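Side-chain contacts in proline dipeptidase (Streptococcus pneumoniae, PDB 3PN9), which probably hydrolyses Xaa-Pro dipeptides and is represented here by its creatinase/prolidase-type N-terminal domain: residues 86-89 / 90-94; 22-26 / 27-31; 5-8 / 9-13. All blocks are in the same frame, centred on the assembly; numbering follows the deposited sequence.

Interaction 1 (86-89 / 90-94)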
loop_
_atom_site.group_PDB
_atom_site.type_symbol
_atom_site.label_atom_id
_atom_site.label_comp_id
_atom_site.label_asym_id
_atom_site.label_seq_id
_atom_site.Cartn_x
_atom_site.Cartn_y
_atom_site.Cartn_z
ATOM N N GLN A 86 -0.607 -3.250 -32.466
ATOM C CA GLN A 86 0.149 -2.033 -32.656
ATOM C C GLN A 86 -0.640 -0.905 -32.171
ATOM O O GLN A 86 -0.089 0.035 -31.639
ATOM C CB GLN A 86 0.459 -1.788 -34.201
ATOM C CG GLN A 86 1.707 -2.787 -34.593
ATOM C CD GLN A 86 2.908 -2.763 -33.606
ATOM O OE1 GLN A 86 3.297 -3.831 -33.075
ATOM N NE2 GLN A 86 3.496 -1.560 -33.354
ATOM N N LYS A 87 -1.946 -0.966 -32.347
ATOM C CA LYS A 87 -2.746 0.149 -31.918
ATOM C C LYS A 87 -2.723 0.269 -30.316
ATOM O O LYS A 87 -2.691 1.361 -29.735
ATOM C CB LYS A 87 -4.187 -0.103 -32.361
ATOM C CG LYS A 87 -5.067 1.057 -31.966
ATOM C CD LYS A 87 -5.510 1.837 -33.172
ATOM C CE LYS A 87 -6.213 3.063 -32.718
ATOM N NZ LYS A 87 -6.967 3.503 -33.865
ATOM N N ILE A 88 -2.744 -0.881 -29.653
ATOM C CA ILE A 88 -2.708 -0.895 -28.135
ATOM C C ILE A 88 -1.363 -0.340 -27.762
ATOM O O ILE A 88 -1.265 0.546 -26.906
ATOM C CB ILE A 88 -2.785 -2.405 -27.661
ATOM C CG1 ILE A 88 -4.279 -2.869 -27.782
ATOM C CG2 ILE A 88 -2.311 -2.496 -26.165
ATOM C CD1 ILE A 88 -4.446 -4.438 -27.726
ATOM N N LYS A 89 -0.287 -0.847 -28.380
ATOM C CA LYS A 89 1.037 -0.374 -27.949
ATOM C C LYS A 89 1.228 1.147 -28.070
ATOM O O LYS A 89 1.875 1.785 -27.216
ATOM C CB LYS A 89 2.102 -1.102 -28.765
ATOM C CG LYS A 89 3.540 -0.868 -28.198
ATOM C CD LYS A 89 4.494 -1.783 -29.025
ATOM C CE LYS A 89 5.831 -1.771 -28.337
ATOM N NZ LYS A 89 6.461 -2.921 -28.938
ATOM N N HIS A 90 0.658 1.728 -29.126
ATOM C CA HIS A 90 0.758 3.194 -29.343
ATOM C C HIS A 90 -0.251 3.896 -28.456
ATOM O O HIS A 90 -0.009 5.010 -28.057
ATOM C CB HIS A 90 0.432 3.562 -30.853
ATOM C CG HIS A 90 1.398 2.969 -31.883
ATOM N ND1 HIS A 90 2.434 2.082 -31.576
ATOM C CD2 HIS A 90 1.438 3.106 -33.250
ATOM C CE1 HIS A 90 3.065 1.718 -32.689
ATOM N NE2 HIS A 90 2.491 2.336 -33.717
ATOM N N ALA A 91 -1.389 3.273 -28.115
ATOM C CA ALA A 91 -2.316 4.005 -27.242
ATOM C C ALA A 91 -1.873 4.034 -25.749
ATOM O O ALA A 91 -2.227 4.980 -25.027
ATOM C CB ALA A 91 -3.729 3.447 -27.390
ATOM N N LEU A 92 -1.128 3.014 -25.303
ATOM C CA LEU A 92 -0.649 2.941 -23.928
ATOM C C LEU A 92 0.487 4.004 -23.763
ATOM O O LEU A 92 1.133 4.386 -24.763
ATOM C CB LEU A 92 -0.063 1.562 -23.580
ATOM C CG LEU A 92 -1.228 0.530 -23.478
ATOM C CD1 LEU A 92 -0.678 -0.937 -23.429
ATOM C CD2 LEU A 92 -2.143 0.801 -22.216
ATOM N N PRO A 93 0.733 4.446 -22.511
ATOM C CA PRO A 93 1.902 5.316 -22.262
ATOM C C PRO A 93 3.143 4.546 -22.694
ATOM O O PRO A 93 3.185 3.292 -22.626
ATOM C CB PRO A 93 1.899 5.524 -20.729
ATOM C CG PRO A 93 1.052 4.296 -20.231
ATOM C CD PRO A 93 -0.002 4.122 -21.283
ATOM N N GLN A 94 4.178 5.275 -23.105
ATOM C CA GLN A 94 5.394 4.577 -23.577
ATOM C C GLN A 94 6.288 4.268 -22.399
ATOM O O GLN A 94 7.293 4.949 -22.227
ATOM C CB GLN A 94 6.146 5.509 -24.605
ATOM C CG GLN A 94 5.191 5.886 -25.816
ATOM C CD GLN A 94 4.680 4.611 -26.582
ATOM O OE1 GLN A 94 5.454 3.912 -27.204
ATOM N NE2 GLN A 94 3.387 4.309 -26.495
HETATM O O HOH W 1 3.121 1.317 -24.878
#
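With CG anti to its own carbonyl carbon (chi1 -72°), Leu92 lays its side chain next to that of Ile88, whose CG2 branch stands anti to the backbone N. The two chains lie alongside each other with their ends turned in one direction, and meet at 3.5 Å between Ile88 CG2 and Leu92 CD1. They form an i/i+4 pair at the C-terminal end of helix 84-91 in the creatinase/prolidase N-terminal domain. Both are buried against Phe48, with Phe58 also under Ile88 and Leu56 under Leu92, a setting that suits bulky aliphatic residues. Ala91 packs its methyl on Leu56 and Val76, where a small side chain fits between helix and sheet.

Leu92 N still bonds to Ile88 O at 2.9 Å, but Leu92 itself leaves helical geometry. The next helical donor, for Lys89 O, would come from Pro93, which has no N-H. A side chain and a water take its place. Gln94, bent at chi2 (-59°), folds its amide back so that NE2 reaches Lys89 O at 3.0 Å, in the carbonyl plane and nearly in its own amide plane; a weaker bond from NE2 goes to Leu92 O. The water donates to Lys89 O at 2.7 Å and to Pro93 O, tying the departing chain to the last turn. The Lys89 ammonium group lies elsewhere, in a salt bridge with Glu120, as that of Lys87 does with Glu82.

On the exposed side, polar Gln86 and His90 meet one turn apart. Gln86 O lies over one face of the imidazole, 3.2 Å above its plane and displaced from the ring centre toward its edge atoms. The Gln86 amide, turned 79° from the ring, brings NE2 to 3.4 Å from His90 CE1.

Interaction 2 (22-26 / 27-31)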
loop_
_atom_site.group_PDB
_atom_site.type_symbol
_atom_site.label_atom_id
_atom_site.label_comp_id
_atom_site.label_asym_id
_atom_site.label_seq_id
_atom_site.Cartn_x
_atom_site.Cartn_y
_atom_site.Cartn_z
ATOM N N ALA A 22 -2.308 -4.104 -15.130
ATOM C CA ALA A 22 -3.136 -5.342 -15.149
ATOM C C ALA A 22 -3.973 -5.313 -16.440
ATOM O O ALA A 22 -4.680 -4.337 -16.707
ATOM C CB ALA A 22 -4.131 -5.345 -13.958
ATOM N N VAL A 23 -4.050 -6.456 -17.092
ATOM C CA VAL A 23 -4.720 -6.540 -18.335
ATOM C C VAL A 23 -5.908 -7.475 -18.097
ATOM O O VAL A 23 -5.753 -8.688 -17.912
ATOM C CB VAL A 23 -3.821 -7.179 -19.490
ATOM C CG1 VAL A 23 -4.651 -7.167 -20.816
ATOM C CG2 VAL A 23 -2.491 -6.369 -19.594
ATOM N N VAL A 24 -7.099 -6.924 -18.262
ATOM C CA VAL A 24 -8.307 -7.681 -18.061
ATOM C C VAL A 24 -8.872 -8.002 -19.431
ATOM O O VAL A 24 -9.137 -7.058 -20.234
ATOM C CB VAL A 24 -9.357 -6.808 -17.288
ATOM C CG1 VAL A 24 -10.565 -7.632 -16.920
ATOM C CG2 VAL A 24 -8.677 -6.317 -15.935
ATOM N N SER A 25 -9.048 -9.281 -19.707
ATOM C CA SER A 25 -9.396 -9.760 -21.046
ATOM C C SER A 25 -10.775 -10.393 -20.998
ATOM O O SER A 25 -11.431 -10.634 -22.020
ATOM C CB SER A 25 -8.347 -10.773 -21.495
ATOM O OG SER A 25 -8.257 -11.916 -20.580
ATOM N N ASP A 26 -11.261 -10.731 -19.802
ATOM C CA ASP A 26 -12.566 -11.530 -19.730
ATOM C C ASP A 26 -13.725 -10.502 -19.731
ATOM O O ASP A 26 -13.733 -9.589 -18.879
ATOM C CB ASP A 26 -12.540 -12.359 -18.356
ATOM C CG ASP A 26 -13.788 -13.283 -18.230
ATOM O OD1 ASP A 26 -14.829 -13.014 -18.904
ATOM O OD2 ASP A 26 -13.663 -14.302 -17.528
ATOM N N PRO A 27 -14.659 -10.520 -20.725
ATOM C CA PRO A 27 -15.717 -9.536 -20.781
ATOM C C PRO A 27 -16.545 -9.504 -19.457
ATOM O O PRO A 27 -17.036 -8.456 -19.031
ATOM C CB PRO A 27 -16.655 -10.117 -21.873
ATOM C CG PRO A 27 -15.546 -10.736 -22.894
ATOM C CD PRO A 27 -14.725 -11.488 -21.855
ATOM N N VAL A 28 -16.659 -10.663 -18.844
ATOM C CA VAL A 28 -17.338 -10.749 -17.511
ATOM C C VAL A 28 -16.577 -9.964 -16.467
ATOM O O VAL A 28 -17.175 -9.188 -15.711
ATOM C CB VAL A 28 -17.607 -12.215 -17.102
ATOM C CG1 VAL A 28 -18.117 -12.289 -15.598
ATOM C CG2 VAL A 28 -18.684 -12.872 -18.028
ATOM N N THR A 29 -15.252 -10.052 -16.430
ATOM C CA THR A 29 -14.514 -9.283 -15.457
ATOM C C THR A 29 -14.548 -7.809 -15.798
ATOM O O THR A 29 -14.634 -6.911 -14.906
ATOM C CB THR A 29 -13.021 -9.746 -15.382
ATOM O OG1 THR A 29 -12.975 -11.159 -15.266
ATOM C CG2 THR A 29 -12.295 -9.048 -14.227
ATOM N N ILE A 30 -14.426 -7.489 -17.103
ATOM C CA ILE A 30 -14.486 -6.107 -17.446
ATOM C C ILE A 30 -15.828 -5.478 -16.998
ATOM O O ILE A 30 -15.876 -4.344 -16.494
ATOM C CB ILE A 30 -14.369 -5.979 -19.057
ATOM C CG1 ILE A 30 -12.887 -6.352 -19.416
ATOM C CG2 ILE A 30 -14.695 -4.490 -19.415
ATOM C CD1 ILE A 30 -12.562 -6.393 -21.009
ATOM N N ASN A 31 -16.911 -6.209 -17.236
ATOM C CA ASN A 31 -18.204 -5.675 -16.796
ATOM C C ASN A 31 -18.313 -5.534 -15.260
ATOM O O ASN A 31 -18.769 -4.452 -14.695
ATOM C CB ASN A 31 -19.297 -6.642 -17.289
ATOM C CG ASN A 31 -20.694 -6.117 -16.887
ATOM O OD1 ASN A 31 -20.944 -4.944 -17.031
ATOM N ND2 ASN A 31 -21.553 -6.978 -16.395
#
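Asp26 and Val28 meet where strand 21-24 gives way to helix 27-34, and the contact has a packed inner side and a looser outer one. Inside, Val24 sends CG1 between two residues of the first helical turn: it lies 3.5 Å from Thr29 CG2 and 3.6 Å from Ile30 CG1. A beta-branched valine suits the end of the strand and presents a compact methyl to both. Ile30 also reaches back along the turn, its CD1 3.6 Å from Val24 O. Thr29 fits because one branch is apolar while its hydroxyl bonds to Glu103, with OG1 passing 3.3 Å from Asp26 CB. Glu103 also receives the backbone N-H groups of Ser25 and Asp26, which fixes the bend leading into the helix.

The outer side is more open. Val28 is exposed and touches Asp26 mainly through CB, while Pro27 lies partly exposed at the first helical position, where a residue with no N-H costs no helical bond. Here the Asp26 carboxylate, swung anti to its backbone N (chi1 -176°), accepts from Val28 N at 3.0 Å through OD1. The donor approaches from above the carboxylate plane, 40° out of it. Asp26 O meanwhile takes the first helical bond, from Ile30 N at 2.8 Å. An aspartate N-cap followed by proline thus starts the helix of this strand-to-helix connection.

Interaction 3 (5-8 / 9-13). With SO4 (sulfate ion), chain E.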
loop_
_atom_site.group_PDB
_atom_site.type_symbol
_atom_site.label_atom_id
_atom_site.label_comp_id
_atom_site.label_asym_id
_atom_site.label_seq_id
_atom_site.Cartn_x
_atom_site.Cartn_y
_atom_site.Cartn_z
ATOM N N SER A 5 -13.547 1.274 -4.034
ATOM C CA SER A 5 -14.024 0.897 -5.367
ATOM C C SER A 5 -13.129 -0.203 -5.971
ATOM O O SER A 5 -11.964 -0.393 -5.613
ATOM C CB SER A 5 -14.094 2.164 -6.314
ATOM O OG SER A 5 -12.724 2.628 -6.541
ATOM N N LYS A 6 -13.698 -0.943 -6.919
ATOM C CA LYS A 6 -12.945 -2.054 -7.513
ATOM C C LYS A 6 -11.708 -1.505 -8.262
ATOM O O LYS A 6 -10.630 -2.080 -8.159
ATOM C CB LYS A 6 -13.863 -2.790 -8.489
ATOM C CG LYS A 6 -15.049 -3.506 -7.681
ATOM C CD LYS A 6 -16.198 -3.647 -8.684
ATOM C CE LYS A 6 -17.458 -4.251 -7.978
ATOM N NZ LYS A 6 -18.560 -4.412 -9.090
ATOM N N LEU A 7 -11.859 -0.390 -8.949
ATOM C CA LEU A 7 -10.678 0.111 -9.710
ATOM C C LEU A 7 -9.617 0.546 -8.700
ATOM O O LEU A 7 -8.451 0.277 -8.887
ATOM C CB LEU A 7 -11.085 1.311 -10.595
ATOM C CG LEU A 7 -9.940 2.358 -10.952
ATOM C CD1 LEU A 7 -8.827 1.546 -11.680
ATOM C CD2 LEU A 7 -10.116 3.850 -11.749
ATOM N N GLN A 8 -10.012 1.257 -7.651
ATOM C CA GLN A 8 -8.972 1.666 -6.717
ATOM C C GLN A 8 -8.304 0.449 -5.986
ATOM O O GLN A 8 -7.074 0.439 -5.688
ATOM C CB GLN A 8 -9.519 2.700 -5.700
ATOM C CG GLN A 8 -8.341 3.281 -4.827
ATOM C CD GLN A 8 -8.752 4.419 -3.843
ATOM O OE1 GLN A 8 -7.969 4.767 -2.907
ATOM N NE2 GLN A 8 -9.984 4.842 -3.936
ATOM N N GLN A 9 -9.078 -0.617 -5.733
ATOM C CA GLN A 9 -8.472 -1.829 -5.139
ATOM C C GLN A 9 -7.453 -2.402 -6.123
ATOM O O GLN A 9 -6.420 -2.906 -5.697
ATOM C CB GLN A 9 -9.546 -2.907 -5.011
ATOM C CG GLN A 9 -10.425 -2.643 -3.700
ATOM C CD GLN A 9 -11.362 -3.841 -3.428
ATOM O OE1 GLN A 9 -10.874 -4.999 -3.232
ATOM N NE2 GLN A 9 -12.680 -3.595 -3.493
ATOM N N ILE A 10 -7.748 -2.412 -7.446
ATOM C CA ILE A 10 -6.677 -2.925 -8.350
ATOM C C ILE A 10 -5.503 -1.980 -8.342
ATOM O O ILE A 10 -4.348 -2.452 -8.324
ATOM C CB ILE A 10 -7.256 -3.052 -9.800
ATOM C CG1 ILE A 10 -8.252 -4.237 -9.787
ATOM C CG2 ILE A 10 -6.048 -3.319 -10.827
ATOM C CD1 ILE A 10 -9.050 -4.357 -11.018
ATOM N N LEU A 11 -5.741 -0.648 -8.292
ATOM C CA LEU A 11 -4.520 0.242 -8.201
ATOM C C LEU A 11 -3.675 -0.071 -7.011
ATOM O O LEU A 11 -2.408 0.018 -7.039
ATOM C CB LEU A 11 -4.919 1.778 -8.171
ATOM C CG LEU A 11 -5.663 2.246 -9.445
ATOM C CD1 LEU A 11 -6.248 3.759 -9.316
ATOM C CD2 LEU A 11 -4.667 2.224 -10.605
ATOM N N THR A 12 -4.351 -0.314 -5.891
ATOM C CA THR A 12 -3.604 -0.568 -4.657
ATOM C C THR A 12 -2.801 -1.847 -4.831
ATOM O O THR A 12 -1.645 -1.990 -4.351
ATOM C CB THR A 12 -4.667 -0.715 -3.466
ATOM O OG1 THR A 12 -5.355 0.552 -3.356
ATOM C CG2 THR A 12 -4.024 -1.011 -2.165
ATOM N N TYR A 13 -3.440 -2.852 -5.429
ATOM C CA TYR A 13 -2.800 -4.156 -5.645
ATOM C C TYR A 13 -1.562 -4.045 -6.604
ATOM O O TYR A 13 -0.518 -4.676 -6.349
ATOM C CB TYR A 13 -3.855 -5.082 -6.285
ATOM C CG TYR A 13 -3.369 -6.434 -6.774
ATOM C CD1 TYR A 13 -3.118 -7.394 -5.779
ATOM C CD2 TYR A 13 -3.185 -6.768 -8.140
ATOM C CE1 TYR A 13 -2.711 -8.609 -6.052
ATOM C CE2 TYR A 13 -2.748 -8.126 -8.468
ATOM C CZ TYR A 13 -2.512 -8.995 -7.390
ATOM O OH TYR A 13 -2.134 -10.378 -7.358
HETATM S S SO4 E . -17.185 -0.002 -7.531
HETATM O O1 SO4 E . -17.839 1.210 -6.976
HETATM O O2 SO4 E . -18.245 -1.021 -7.847
HETATM O O3 SO4 E . -16.494 0.320 -8.777
HETATM O O4 SO4 E . -16.138 -0.595 -6.740
#
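Ser5 is the N-cap of helix 6-17, and its O receives Gln9 N at 2.9 Å as the helix begins. Ser5 OG, held between its backbone N and carbonyl carbon (chi1 67°), turns inward to accept from Gln8 N at 3.2 Å, a role for which a short hydroxyl side chain is well suited. The same OG bonds to Gly35 O of the second subunit. Gln9 lays its CG 3.3 Å from Ser5 O and sends its amide on to Met4 O and Arg130.

A sulfate, probably from the crystallisation liquor, lies at the helix start, where the N-H groups of the first turn point out of the helix end and the helix dipole would be expected to favour an anion. The modelled bond from Lys6 N to its O4 is too short to be trusted in detail. The extended Lys6 chain runs past the ion, CE 3.3 Å from sulfate O2, and its NZ bonds to Tyr32 O.

Leu7 and Leu11, one turn apart, cross obliquely, with Leu7 CD1 3.9 Å from Leu11 CG; both pack on Val49 and on Thr70 of the second subunit. Thr12 grips Gln8 O twice, through N at 2.8 Å and through OG1 at 2.9 Å, from opposite faces of the carbonyl plane. The hydroxyl comes from above that plane, 37° out of it. Together these contacts make a serine-capped helix shared between the domain core and a subunit interface.

Overall arrangement
The contacts follow one another along the chain in the order interaction 3, 2, 1, and all belong to one domain built round a mixed sheet. Interactions 2 and 3 have centres 14 Å apart and touch where Ala22 CB packs on Ile10 CG2 at 4.2 Å. Interaction 1 stands apart, its centre 18 Å from that of interaction 2 and 22 Å from that of interaction 3. Strand 46-50 relates all three: Phe48 meets Ile88, Leu92 and Val23, while Val49 supports Leu7, Ile10 and Leu11. The sulfate marks only interaction 3. The metal site of prolidases lies in their C-terminal catalytic domain, which this chain lacks.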